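Local atomic coordinates of terminal oxygenase component of carbazole (Janthinobacterium sp., PDB entry 7BUG), a protein that serves as the terminal oxygenase of carbazole 1,9a-dioxygenase, adding dioxygen to the angular and adjacent carbons of carbazole with a Rieske [2Fe-2S] cluster and a mononuclear iron. Residues Asn52-Arg57 / Leu65-Leu70; Val74-Lys79 / Ser86-Trp91; Pro151-Asp156 / Met281-Tyr286; Pro274-Asp279 / Gln298-Pro303. All coordinates share one frame; numbering follows the deposited sequence.

Contact 1 (Asn52-Arg57 / Leu65-Leu70); sequences NLLVNR and LKDRCL. With FES (Fe2/s2 (inorganic) cluster), chain D.
In the Rieske domain, the beta hairpin of strands 51-58 and 61-66 pairs Leu54 with Leu65 just before the chain leaves for the [2Fe-2S] cluster. Leu54 and Leu65 form an antiparallel hydrogen-bonded pair: Leu54 N gives a bond to Leu65 O (2.8 Å), and Leu65 N returns one to Leu54 O (3.0 Å). Their side chains share one sheet face. The pairing runs one step past the strand, where Asp67, the centre of an inverse gamma turn, donates from its N to Asn52 O at 2.8 Å. With CG anti to the backbone N (chi1 -173°), the Asp67 carboxylate lies across Leu54, Asp67 CG to Leu54 CG 3.9 Å, while its OD2 accepts from Ser77 OG and Gln75 NE2. A water joins Asn52 ND2 to Asp67 O. Beyond this turn Cys69 SG binds FE1 of the cluster at 2.4 Å, on the same iron as Cys90 SG.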
loop_
_atom_site.group_PDB
_atom_site.type_symbol
_atom_site.label_atom_id
_atom_site.label_comp_id
_atom_site.label_asym_id
_atom_site.label_seq_id
_atom_site.Cartn_x
_atom_site.Cartn_y
_atom_site.Cartn_z
ATOM N N ASN A 52 9.459 -16.723 -7.853
ATOM C CA ASN A 52 8.326 -17.683 -7.833
ATOM C C ASN A 52 8.821 -18.962 -8.514
ATOM O O ASN A 52 9.308 -18.884 -9.664
ATOM C CB ASN A 52 7.073 -17.198 -8.582
ATOM C CG ASN A 52 6.419 -16.028 -7.868
ATOM O OD1 ASN A 52 6.180 -16.119 -6.661
ATOM N ND2 ASN A 52 6.188 -14.946 -8.578
ATOM N N LEU A 53 8.667 -20.090 -7.830
ATOM C CA LEU A 53 9.116 -21.393 -8.312
ATOM C C LEU A 53 7.970 -22.396 -8.303
ATOM O O LEU A 53 7.003 -22.295 -7.482
ATOM C CB LEU A 53 10.203 -21.924 -7.386
ATOM C CG LEU A 53 11.419 -21.015 -7.162
ATOM C CD1 LEU A 53 12.425 -21.645 -6.227
ATOM C CD2 LEU A 53 12.059 -20.587 -8.464
ATOM N N LEU A 54 8.116 -23.379 -9.174
ATOM C CA LEU A 54 7.206 -24.538 -9.218
ATOM C C LEU A 54 8.027 -25.775 -8.901
ATOM O O LEU A 54 9.148 -25.914 -9.443
ATOM C CB LEU A 54 6.625 -24.728 -10.608
ATOM C CG LEU A 54 5.256 -24.151 -10.878
ATOM C CD1 LEU A 54 4.897 -24.501 -12.307
ATOM C CD2 LEU A 54 4.192 -24.698 -9.918
ATOM N N VAL A 55 7.509 -26.599 -8.026
ATOM C CA VAL A 55 8.135 -27.907 -7.686
ATOM C C VAL A 55 7.137 -28.987 -8.063
ATOM O O VAL A 55 5.963 -28.888 -7.733
ATOM C CB VAL A 55 8.559 -27.996 -6.223
ATOM C CG1 VAL A 55 9.194 -29.330 -5.940
ATOM C CG2 VAL A 55 9.492 -26.865 -5.843
ATOM N N ASN A 56 7.641 -30.045 -8.692
ATOM C CA ASN A 56 6.804 -31.208 -9.044
ATOM C C ASN A 56 7.517 -32.501 -8.650
ATOM O O ASN A 56 8.740 -32.488 -8.556
ATOM C CB ASN A 56 6.495 -31.254 -10.535
ATOM C CG ASN A 56 5.268 -32.096 -10.880
ATOM O OD1 ASN A 56 4.542 -32.536 -9.990
ATOM N ND2 ASN A 56 4.991 -32.276 -12.178
ATOM N N ARG A 57 6.742 -33.529 -8.364
ATOM C CA ARG A 57 7.291 -34.881 -8.108
ATOM C C ARG A 57 6.888 -35.743 -9.293
ATOM O O ARG A 57 5.662 -35.867 -9.545
ATOM C CB ARG A 57 6.814 -35.426 -6.756
ATOM C CG ARG A 57 7.457 -36.779 -6.460
ATOM C CD ARG A 57 6.884 -37.295 -5.172
ATOM N NE ARG A 57 7.114 -36.504 -3.969
ATOM C CZ ARG A 57 8.247 -36.464 -3.270
ATOM N NH1 ARG A 57 9.332 -37.053 -3.730
ATOM N NH2 ARG A 57 8.330 -35.753 -2.160
ATOM N N LEU A 65 11.191 -25.664 -11.559
ATOM C CA LEU A 65 11.181 -24.720 -12.700
ATOM C C LEU A 65 10.813 -23.359 -12.165
ATOM O O LEU A 65 10.024 -23.272 -11.221
ATOM C CB LEU A 65 10.102 -25.102 -13.715
ATOM C CG LEU A 65 10.441 -26.137 -14.754
ATOM C CD1 LEU A 65 9.177 -26.507 -15.494
ATOM C CD2 LEU A 65 11.493 -25.591 -15.724
ATOM N N LYS A 66 11.386 -22.332 -12.738
ATOM C CA LYS A 66 10.903 -20.969 -12.420
ATOM C C LYS A 66 9.439 -20.880 -12.846
ATOM O O LYS A 66 9.102 -21.188 -13.970
ATOM C CB LYS A 66 11.797 -19.902 -13.025
ATOM C CG LYS A 66 11.258 -18.495 -12.779
ATOM C CD LYS A 66 12.357 -17.488 -13.076
ATOM C CE LYS A 66 13.451 -17.490 -12.044
ATOM N NZ LYS A 66 14.258 -16.265 -12.101
ATOM N N ASP A 67 8.602 -20.349 -11.975
ATOM C CA ASP A 67 7.164 -20.173 -12.255
ATOM C C ASP A 67 6.946 -18.845 -12.971
ATOM O O ASP A 67 6.348 -17.919 -12.405
ATOM C CB ASP A 67 6.406 -20.274 -10.948
ATOM C CG ASP A 67 4.885 -20.273 -11.094
ATOM O OD1 ASP A 67 4.368 -20.531 -12.208
ATOM O OD2 ASP A 67 4.227 -20.094 -10.039
ATOM N N ARG A 68 7.487 -18.711 -14.175
ATOM C CA ARG A 68 7.415 -17.440 -14.953
ATOM C C ARG A 68 7.654 -17.839 -16.400
ATOM O O ARG A 68 8.816 -18.175 -16.751
ATOM C CB ARG A 68 8.399 -16.381 -14.503
ATOM C CG ARG A 68 8.163 -15.055 -15.216
ATOM C CD ARG A 68 9.033 -13.893 -14.768
ATOM N NE ARG A 68 10.376 -14.277 -15.086
ATOM C CZ ARG A 68 11.477 -13.836 -14.482
ATOM N NH1 ARG A 68 11.414 -12.896 -13.562
ATOM N NH2 ARG A 68 12.634 -14.340 -14.809
ATOM N N CYS A 69 6.599 -17.886 -17.208
ATOM C CA CYS A 69 6.720 -18.237 -18.631
ATOM C C CYS A 69 7.728 -17.297 -19.333
ATOM O O CYS A 69 7.697 -16.086 -19.101
ATOM C CB CYS A 69 5.363 -18.225 -19.302
ATOM S SG CYS A 69 5.435 -18.906 -20.976
ATOM N N LEU A 70 8.550 -17.838 -20.225
ATOM C CA LEU A 70 9.503 -17.033 -21.045
ATOM C C LEU A 70 8.786 -16.061 -21.973
ATOM O O LEU A 70 9.383 -15.075 -22.402
ATOM C CB LEU A 70 10.346 -17.984 -21.884
ATOM C CG LEU A 70 11.302 -18.867 -21.123
ATOM C CD1 LEU A 70 12.118 -19.725 -22.101
ATOM C CD2 LEU A 70 12.191 -18.113 -20.161
HETATM FE FE1 FES D . 3.136 -18.688 -21.506
HETATM FE FE2 FES D . 2.447 -17.260 -23.698
HETATM S S1 FES D . 2.850 -19.459 -23.560
HETATM S S2 FES D . 2.690 -16.489 -21.606
HETATM O O HOH W 1 6.752 -15.272 -11.561
#

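Contact 2 (Val74-Lys79 / Ser86-Trp91); sequences VQLSVK and STITCW. With FES (Fe2/s2 (inorganic) cluster), chain D.
The loop 74-79, which turns through a short 3-10 segment at 76-78, runs beside residues 88-91, with the CA atoms of Leu76 and Cys90 5.2 Å apart. Trp91 carries most of the contact. Its CG stands between the backbone N and the carbonyl carbon (chi1 54°), which turns the indole onto the loop. Trp91 NE1 donates to Gln75 O at 2.9 Å, nearly straight (174°) and with the oxygen in the ring plane; Val78 N reaches the same oxygen from the opposite face of its carbonyl plane, so the 3-10 turn and the indole share one acceptor. At the benzo end Val74 CG2 meets Trp91 CZ2 at 3.6 Å, and Val74 CG2 also lies 3.7 Å from Cys90 SG. Val78 CG1 covers one ring face toward the rim, while Lys79 CB packs on Trp91 CB at 3.7 Å. Further along, Leu76 CD2 lies against Ile88 CG1 (4.0 Å) and the backbone of Cys90. An alanine in place of Trp91 would probably leave Gln75 O without its indole donor and open a gap beside Val74 and Val78. Trp335 and Ala339 of the second subunit pack on Trp91. Cys90 SG binds FE1 at 2.3 Å, and Val74 CG2 borders S2, making this the cluster-binding end of a Rieske [2Fe-2S] domain.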
loop_
_atom_site.group_PDB
_atom_site.type_symbol
_atom_site.label_atom_id
_atom_site.label_comp_id
_atom_site.label_asym_id
_atom_site.label_seq_id
_atom_site.Cartn_x
_atom_site.Cartn_y
_atom_site.Cartn_z
ATOM N N VAL A 74 3.814 -14.782 -17.428
ATOM C CA VAL A 74 2.759 -15.233 -16.496
ATOM C C VAL A 74 3.294 -16.341 -15.591
ATOM O O VAL A 74 4.181 -17.089 -15.960
ATOM C CB VAL A 74 1.493 -15.674 -17.229
ATOM C CG1 VAL A 74 0.894 -14.567 -18.089
ATOM C CG2 VAL A 74 1.705 -16.965 -18.030
ATOM N N GLN A 75 2.712 -16.496 -14.415
ATOM C CA GLN A 75 2.921 -17.731 -13.606
ATOM C C GLN A 75 2.176 -18.882 -14.305
ATOM O O GLN A 75 0.955 -18.823 -14.508
ATOM C CB GLN A 75 2.455 -17.508 -12.183
ATOM C CG GLN A 75 3.502 -16.748 -11.376
ATOM C CD GLN A 75 3.029 -16.488 -9.959
ATOM O OE1 GLN A 75 2.514 -15.386 -9.644
ATOM N NE2 GLN A 75 3.178 -17.473 -9.084
ATOM N N LEU A 76 2.891 -19.940 -14.622
ATOM C CA LEU A 76 2.258 -21.158 -15.163
ATOM C C LEU A 76 1.280 -21.695 -14.112
ATOM O O LEU A 76 0.280 -22.321 -14.500
ATOM C CB LEU A 76 3.326 -22.187 -15.526
ATOM C CG LEU A 76 4.044 -21.902 -16.836
ATOM C CD1 LEU A 76 5.140 -20.948 -16.538
ATOM C CD2 LEU A 76 4.528 -23.194 -17.447
ATOM N N SER A 77 1.544 -21.474 -12.831
ATOM C CA SER A 77 0.723 -22.031 -11.725
ATOM C C SER A 77 -0.682 -21.438 -11.674
ATOM O O SER A 77 -1.538 -21.997 -10.946
ATOM C CB SER A 77 1.417 -21.842 -10.434
ATOM O OG SER A 77 1.658 -20.475 -10.148
ATOM N N VAL A 78 -0.951 -20.354 -12.380
ATOM C CA VAL A 78 -2.333 -19.795 -12.441
ATOM C C VAL A 78 -3.290 -20.858 -12.972
ATOM O O VAL A 78 -4.435 -20.953 -12.496
ATOM C CB VAL A 78 -2.369 -18.531 -13.296
ATOM C CG1 VAL A 78 -3.798 -18.103 -13.576
ATOM C CG2 VAL A 78 -1.578 -17.408 -12.650
ATOM N N LYS A 79 -2.805 -21.708 -13.848
ATOM C CA LYS A 79 -3.591 -22.839 -14.366
ATOM C C LYS A 79 -2.622 -23.906 -14.859
ATOM O O LYS A 79 -2.091 -23.809 -15.952
ATOM C CB LYS A 79 -4.527 -22.426 -15.497
ATOM C CG LYS A 79 -5.392 -23.574 -16.022
ATOM C CD LYS A 79 -6.331 -23.155 -17.137
ATOM C CE LYS A 79 -7.254 -24.263 -17.631
ATOM N NZ LYS A 79 -6.549 -25.346 -18.374
ATOM N N SER A 86 6.558 -35.685 -18.322
ATOM C CA SER A 86 7.865 -35.008 -18.352
ATOM C C SER A 86 7.759 -33.502 -18.582
ATOM O O SER A 86 8.808 -32.883 -18.608
ATOM C CB SER A 86 8.768 -35.610 -19.353
ATOM O OG SER A 86 8.235 -35.486 -20.641
ATOM N N THR A 87 6.559 -32.981 -18.815
ATOM C CA THR A 87 6.465 -31.574 -19.264
ATOM C C THR A 87 5.411 -30.784 -18.490
ATOM O O THR A 87 4.523 -31.337 -17.828
ATOM C CB THR A 87 6.191 -31.422 -20.768
ATOM O OG1 THR A 87 4.918 -31.986 -21.059
ATOM C CG2 THR A 87 7.275 -32.061 -21.619
ATOM N N ILE A 88 5.472 -29.475 -18.648
ATOM C CA ILE A 88 4.346 -28.584 -18.260
ATOM C C ILE A 88 4.096 -27.651 -19.436
ATOM O O ILE A 88 5.094 -27.210 -20.067
ATOM C CB ILE A 88 4.608 -27.820 -16.929
ATOM C CG1 ILE A 88 3.412 -26.942 -16.528
ATOM C CG2 ILE A 88 5.912 -27.068 -16.981
ATOM C CD1 ILE A 88 3.458 -26.425 -15.081
ATOM N N THR A 89 2.827 -27.339 -19.699
ATOM C CA THR A 89 2.399 -26.491 -20.819
ATOM C C THR A 89 1.842 -25.205 -20.200
ATOM O O THR A 89 0.868 -25.302 -19.403
ATOM C CB THR A 89 1.341 -27.234 -21.662
ATOM O OG1 THR A 89 2.004 -28.362 -22.237
ATOM C CG2 THR A 89 0.711 -26.362 -22.714
ATOM N N CYS A 90 2.386 -24.069 -20.569
ATOM C CA CYS A 90 1.796 -22.782 -20.115
ATOM C C CYS A 90 0.349 -22.742 -20.591
ATOM O O CYS A 90 0.041 -23.090 -21.758
ATOM C CB CYS A 90 2.602 -21.619 -20.649
ATOM S SG CYS A 90 1.924 -20.045 -20.082
ATOM N N TRP A 91 -0.537 -22.268 -19.744
ATOM C CA TRP A 91 -1.983 -22.176 -20.028
ATOM C C TRP A 91 -2.311 -21.105 -21.072
ATOM O O TRP A 91 -3.448 -21.112 -21.566
ATOM C CB TRP A 91 -2.725 -21.907 -18.727
ATOM C CG TRP A 91 -2.193 -20.721 -18.009
ATOM C CD1 TRP A 91 -1.243 -20.720 -17.015
ATOM C CD2 TRP A 91 -2.521 -19.339 -18.258
ATOM N NE1 TRP A 91 -0.987 -19.439 -16.612
ATOM C CE2 TRP A 91 -1.716 -18.570 -17.376
ATOM C CE3 TRP A 91 -3.380 -18.681 -19.123
ATOM C CZ2 TRP A 91 -1.793 -17.174 -17.326
ATOM C CZ3 TRP A 91 -3.422 -17.299 -19.113
ATOM C CH2 TRP A 91 -2.627 -16.556 -18.230
HETATM FE FE1 FES D . 3.136 -18.688 -21.506
HETATM FE FE2 FES D . 2.447 -17.260 -23.698
HETATM S S1 FES D . 2.850 -19.459 -23.560
HETATM S S2 FES D . 2.690 -16.489 -21.606
HETATM O O HOH W 2 0.664 -24.691 -16.800
#

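Contact 3 (Pro151-Asp156 / Met281-Tyr286)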
loop_
_atom_site.group_PDB
_atom_site.type_symbol
_atom_site.label_atom_id
_atom_site.label_comp_id
_atom_site.label_asym_id
_atom_site.label_seq_id
_atom_site.Cartn_x
_atom_site.Cartn_y
_atom_site.Cartn_z
ATOM N N PRO A 151 25.892 -29.370 11.522
ATOM C CA PRO A 151 26.401 -30.705 11.850
ATOM C C PRO A 151 25.303 -31.575 12.501
ATOM O O PRO A 151 24.487 -31.061 13.274
ATOM C CB PRO A 151 27.538 -30.434 12.846
ATOM C CG PRO A 151 27.893 -28.983 12.691
ATOM C CD PRO A 151 26.633 -28.297 12.187
ATOM N N ASN A 152 25.312 -32.870 12.154
ATOM C CA ASN A 152 24.452 -33.975 12.682
ATOM C C ASN A 152 23.085 -33.995 11.999
ATOM O O ASN A 152 22.385 -34.966 12.146
ATOM C CB ASN A 152 24.379 -33.986 14.222
ATOM C CG ASN A 152 25.768 -34.085 14.844
ATOM O OD1 ASN A 152 26.357 -33.085 15.233
ATOM N ND2 ASN A 152 26.358 -35.277 14.811
ATOM N N PHE A 153 22.657 -32.935 11.295
ATOM C CA PHE A 153 21.326 -32.929 10.670
ATOM C C PHE A 153 21.181 -34.111 9.717
ATOM O O PHE A 153 20.103 -34.740 9.702
ATOM C CB PHE A 153 21.070 -31.625 9.935
ATOM C CG PHE A 153 19.714 -31.557 9.282
ATOM C CD1 PHE A 153 18.599 -31.298 10.052
ATOM C CD2 PHE A 153 19.543 -31.797 7.926
ATOM C CE1 PHE A 153 17.337 -31.253 9.482
ATOM C CE2 PHE A 153 18.282 -31.778 7.361
ATOM C CZ PHE A 153 17.184 -31.451 8.143
ATOM N N LEU A 154 22.248 -34.438 8.974
ATOM C CA LEU A 154 22.207 -35.537 7.973
ATOM C C LEU A 154 22.735 -36.872 8.543
ATOM O O LEU A 154 22.899 -37.821 7.753
ATOM C CB LEU A 154 23.002 -35.105 6.745
ATOM C CG LEU A 154 22.441 -33.897 5.995
ATOM C CD1 LEU A 154 23.393 -33.477 4.879
ATOM C CD2 LEU A 154 21.054 -34.165 5.440
ATOM N N ASP A 155 22.988 -36.994 9.838
ATOM C CA ASP A 155 23.417 -38.306 10.423
ATOM C C ASP A 155 22.436 -39.389 9.968
ATOM O O ASP A 155 21.237 -39.157 10.064
ATOM C CB ASP A 155 23.552 -38.237 11.944
ATOM C CG ASP A 155 24.796 -37.491 12.377
ATOM O OD1 ASP A 155 25.558 -37.085 11.478
ATOM O OD2 ASP A 155 24.963 -37.284 13.602
ATOM N N ASP A 156 22.929 -40.589 9.619
ATOM C CA ASP A 156 22.080 -41.722 9.186
ATOM C C ASP A 156 20.918 -41.916 10.179
ATOM O O ASP A 156 19.798 -42.204 9.720
ATOM C CB ASP A 156 22.903 -43.012 9.052
ATOM C CG ASP A 156 22.090 -44.211 8.579
ATOM O OD1 ASP A 156 21.382 -44.065 7.553
ATOM O OD2 ASP A 156 22.126 -45.280 9.266
ATOM N N MET A 281 17.513 -32.536 19.545
ATOM C CA MET A 281 18.089 -31.234 19.192
ATOM C C MET A 281 17.164 -30.488 18.237
ATOM O O MET A 281 16.281 -31.092 17.665
ATOM C CB MET A 281 19.493 -31.357 18.599
ATOM C CG MET A 281 19.638 -32.335 17.519
ATOM S SD MET A 281 21.437 -32.676 17.224
ATOM C CE MET A 281 21.801 -33.892 18.491
ATOM N N GLN A 282 17.313 -29.171 18.211
ATOM C CA GLN A 282 16.448 -28.349 17.352
ATOM C C GLN A 282 17.284 -27.751 16.220
ATOM O O GLN A 282 18.329 -27.176 16.496
ATOM C CB GLN A 282 15.715 -27.321 18.204
ATOM C CG GLN A 282 14.773 -26.442 17.413
ATOM C CD GLN A 282 13.644 -25.820 18.212
ATOM O OE1 GLN A 282 13.317 -26.296 19.301
ATOM N NE2 GLN A 282 13.038 -24.753 17.685
ATOM N N PHE A 283 16.800 -27.879 14.996
ATOM C CA PHE A 283 17.425 -27.190 13.844
ATOM C C PHE A 283 16.337 -26.343 13.196
ATOM O O PHE A 283 15.275 -26.869 12.837
ATOM C CB PHE A 283 17.984 -28.188 12.832
ATOM C CG PHE A 283 18.796 -29.364 13.329
ATOM C CD1 PHE A 283 18.179 -30.571 13.659
ATOM C CD2 PHE A 283 20.182 -29.295 13.415
ATOM C CE1 PHE A 283 18.936 -31.674 14.046
ATOM C CE2 PHE A 283 20.928 -30.409 13.782
ATOM C CZ PHE A 283 20.305 -31.599 14.062
ATOM N N GLU A 284 16.562 -25.039 13.062
ATOM C CA GLU A 284 15.512 -24.204 12.480
ATOM C C GLU A 284 16.149 -23.236 11.472
ATOM O O GLU A 284 17.163 -22.579 11.741
ATOM C CB GLU A 284 14.658 -23.521 13.561
ATOM C CG GLU A 284 15.421 -22.618 14.456
ATOM C CD GLU A 284 14.500 -21.904 15.465
ATOM O OE1 GLU A 284 13.522 -22.574 15.893
ATOM O OE2 GLU A 284 14.699 -20.725 15.723
ATOM N N TRP A 285 15.484 -23.141 10.333
ATOM C CA TRP A 285 15.883 -22.238 9.242
ATOM C C TRP A 285 14.964 -21.016 9.244
ATOM O O TRP A 285 13.746 -21.166 9.541
ATOM C CB TRP A 285 15.779 -22.931 7.896
ATOM C CG TRP A 285 16.868 -23.900 7.543
ATOM C CD1 TRP A 285 17.827 -23.641 6.619
ATOM C CD2 TRP A 285 17.097 -25.255 7.990
ATOM N NE1 TRP A 285 18.625 -24.736 6.420
ATOM C CE2 TRP A 285 18.212 -25.735 7.261
ATOM C CE3 TRP A 285 16.472 -26.108 8.907
ATOM C CZ2 TRP A 285 18.713 -27.022 7.440
ATOM C CZ3 TRP A 285 16.966 -27.397 9.054
ATOM C CH2 TRP A 285 18.075 -27.824 8.332
ATOM N N TYR A 286 15.501 -19.929 8.737
ATOM C CA TYR A 286 14.801 -18.672 8.461
ATOM C C TYR A 286 15.022 -18.359 6.992
ATOM O O TYR A 286 16.031 -17.719 6.613
ATOM C CB TYR A 286 15.310 -17.601 9.398
ATOM C CG TYR A 286 15.608 -18.086 10.789
ATOM C CD1 TYR A 286 14.603 -18.260 11.747
ATOM C CD2 TYR A 286 16.895 -18.452 11.131
ATOM C CE1 TYR A 286 14.918 -18.703 13.022
ATOM C CE2 TYR A 286 17.210 -18.913 12.396
ATOM C CZ TYR A 286 16.219 -19.040 13.351
ATOM O OH TYR A 286 16.673 -19.505 14.583
#
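An aromatic cluster joins the loop ahead of strand 158-167 to strand 281-288 of the antiparallel sheet in the catalytic domain, with Phe153 of the loop set against Phe283 and Trp285 of the strand. Phe153 takes part in two T-shaped stacks. Its edge points at the face of Phe283, the centroids 5.2 Å apart and the planes at 85°, and its CB adds a CH-pi contact over that same ring, 4.2 Å from the centroid. In the second stack Phe153 offers a face: the six-membered ring of Trp285 comes edge-on at 75°, with the centroids 5.1 Å apart. Having CG anti to the backbone N (chi1 -180°) carries the Phe153 ring out from the loop to meet both partners. The loop holds a type I beta turn from Asn152 to Asp155, closed by Asp155 N to Asn152 O and, between side chains, by Asn152 ND2 to the syn side of Asp155 OD2 (2.7 Å). At the ring edge, Pro151 O lies 3.7 Å from Phe283 CE2; that oxygen accepts a hydrogen bond from Lys271 NZ. Trp285 CH2 stands over the centre of the Phe153 ring, 3.6 Å above its plane.

Contact 4 (Pro274-Asp279 / Gln298-Pro303)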
loop_
_atom_site.group_PDB
_atom_site.type_symbol
_atom_site.label_atom_id
_atom_site.label_comp_id
_atom_site.label_asym_id
_atom_site.label_seq_id
_atom_site.Cartn_x
_atom_site.Cartn_y
_atom_site.Cartn_z
ATOM N N PRO A 274 21.250 -29.806 23.667
ATOM C CA PRO A 274 19.994 -30.446 23.306
ATOM C C PRO A 274 18.825 -29.461 23.488
ATOM O O PRO A 274 18.932 -28.498 24.199
ATOM C CB PRO A 274 19.944 -31.632 24.299
ATOM C CG PRO A 274 20.613 -31.126 25.534
ATOM C CD PRO A 274 21.628 -30.106 25.058
ATOM N N PHE A 275 17.711 -29.733 22.834
ATOM C CA PHE A 275 16.474 -28.923 22.949
ATOM C C PHE A 275 15.375 -29.592 22.166
ATOM O O PHE A 275 15.688 -30.152 21.122
ATOM C CB PHE A 275 16.676 -27.524 22.375
ATOM C CG PHE A 275 15.705 -26.536 22.963
ATOM C CD1 PHE A 275 15.959 -25.972 24.200
ATOM C CD2 PHE A 275 14.536 -26.218 22.289
ATOM C CE1 PHE A 275 15.034 -25.104 24.760
ATOM C CE2 PHE A 275 13.614 -25.346 22.861
ATOM C CZ PHE A 275 13.872 -24.818 24.103
ATOM N N PRO A 276 14.088 -29.605 22.593
ATOM C CA PRO A 276 13.608 -29.015 23.867
ATOM C C PRO A 276 13.673 -29.974 25.074
ATOM O O PRO A 276 13.184 -29.649 26.172
ATOM C CB PRO A 276 12.149 -28.739 23.487
ATOM C CG PRO A 276 11.800 -29.944 22.646
ATOM C CD PRO A 276 12.992 -30.050 21.735
ATOM N N ASN A 277 14.344 -31.104 24.868
ATOM C CA ASN A 277 14.568 -32.185 25.876
ATOM C C ASN A 277 16.006 -32.672 25.736
ATOM O O ASN A 277 16.626 -32.511 24.679
ATOM C CB ASN A 277 13.503 -33.257 25.722
ATOM C CG ASN A 277 13.238 -34.028 27.000
ATOM O OD1 ASN A 277 13.004 -33.419 28.035
ATOM N ND2 ASN A 277 13.304 -35.350 26.923
ATOM N N PRO A 278 16.642 -33.229 26.800
ATOM C CA PRO A 278 18.058 -33.590 26.720
ATOM C C PRO A 278 18.429 -34.641 25.666
ATOM O O PRO A 278 19.605 -34.758 25.420
ATOM C CB PRO A 278 18.396 -34.036 28.159
ATOM C CG PRO A 278 17.409 -33.225 28.985
ATOM C CD PRO A 278 16.133 -33.326 28.189
ATOM N N ASP A 279 17.449 -35.348 25.085
ATOM C CA ASP A 279 17.618 -36.484 24.156
ATOM C C ASP A 279 17.411 -36.029 22.704
ATOM O O ASP A 279 17.485 -36.872 21.756
ATOM C CB ASP A 279 16.660 -37.611 24.558
ATOM C CG ASP A 279 15.188 -37.236 24.402
ATOM O OD1 ASP A 279 14.856 -36.072 24.656
ATOM O OD2 ASP A 279 14.379 -38.111 23.981
ATOM N N GLN A 298 11.016 -25.236 11.041
ATOM C CA GLN A 298 11.453 -25.701 12.368
ATOM C C GLN A 298 11.561 -27.239 12.310
ATOM O O GLN A 298 10.608 -27.872 11.746
ATOM C CB GLN A 298 10.378 -25.404 13.415
ATOM C CG GLN A 298 10.238 -23.970 13.853
ATOM C CD GLN A 298 8.998 -23.868 14.735
ATOM O OE1 GLN A 298 7.900 -24.226 14.318
ATOM N NE2 GLN A 298 9.208 -23.476 15.978
ATOM N N THR A 299 12.647 -27.813 12.816
ATOM C CA THR A 299 12.810 -29.281 12.905
ATOM C C THR A 299 13.357 -29.660 14.276
ATOM O O THR A 299 14.065 -28.877 14.885
ATOM C CB THR A 299 13.731 -29.874 11.823
ATOM O OG1 THR A 299 15.078 -29.518 12.105
ATOM C CG2 THR A 299 13.357 -29.430 10.418
ATOM N N LEU A 300 12.919 -30.827 14.765
ATOM C CA LEU A 300 13.526 -31.470 15.938
ATOM C C LEU A 300 14.089 -32.803 15.461
ATOM O O LEU A 300 13.402 -33.526 14.698
ATOM C CB LEU A 300 12.484 -31.713 17.037
ATOM C CG LEU A 300 11.822 -30.451 17.593
ATOM C CD1 LEU A 300 10.789 -30.848 18.661
ATOM C CD2 LEU A 300 12.851 -29.525 18.188
ATOM N N GLY A 301 15.293 -33.067 15.891
ATOM C CA GLY A 301 15.979 -34.316 15.556
ATOM C C GLY A 301 16.196 -35.177 16.773
ATOM O O GLY A 301 16.588 -34.629 17.812
ATOM N N LYS A 302 16.032 -36.490 16.607
ATOM C CA LYS A 302 16.400 -37.447 17.673
ATOM C C LYS A 302 16.986 -38.674 17.003
ATOM O O LYS A 302 16.374 -39.200 16.079
ATOM C CB LYS A 302 15.140 -37.848 18.436
ATOM C CG LYS A 302 15.398 -38.753 19.628
ATOM C CD LYS A 302 14.119 -39.054 20.379
ATOM C CE LYS A 302 14.348 -39.698 21.723
ATOM N NZ LYS A 302 15.470 -40.650 21.650
ATOM N N PRO A 303 18.182 -39.135 17.415
ATOM C CA PRO A 303 18.654 -40.442 16.953
ATOM C C PRO A 303 17.637 -41.528 17.296
ATOM O O PRO A 303 17.180 -41.647 18.443
ATOM C CB PRO A 303 19.963 -40.633 17.702
ATOM C CG PRO A 303 20.406 -39.219 18.072
ATOM C CD PRO A 303 19.114 -38.482 18.353
#
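Pro276 and Leu300 make the close-packed, buried part of this contact: Pro276 CD lies 3.6 Å from Leu300 CD2 and 3.9 Å from Leu300 CD1. A cis peptide bond precedes Pro276, and Trp321 and Ala325 of helix 307-327 pack on the proline as well. Leu300 sends its CG anti to the carbonyl carbon (chi1 -62°), bringing both methyls up to the proline ring. Strand 293-303 belongs to the antiparallel sheet of the catalytic domain, and loop 274-279, which joins strands 269-273 and 281-288, packs against it. Toward the partly exposed end the fit is looser. The Lys302 chain crosses Asp279, with Lys302 CG 3.5 Å from Asp279 O; the salt bridge from Asp279 OD2 to Lys302 NZ is long, 3.6 Å, and doubtful, since the place of OD2 is uncertain. Within the loop, Asn277 ND2 donates to Asp279 OD1 at 2.8 Å from above the carboxylate plane. A leucine in place of Asp279 would probably leave Asn277 ND2 without this acceptor.

Overall arrangement
The four contacts fall into two pairs, one in each domain of the subunit. Contacts 1 and 2 have centres about 8 Å apart and meet directly, Cys69 N lying 2.8 Å from Val74 O; both border the [2Fe-2S] cluster, and both touch the second subunit. Contacts 3 and 4, with centres about 9 Å apart, share the catalytic-domain sheet through neighbouring strands 281-288 and 293-303, where Met281 O approaches Gly301 N at 2.8 Å. Phe275 of contact 4 has its side chain about 8 Å from the mononuclear iron. Between the pairs, the centres of contacts 2 and 4 are about 40 Å apart.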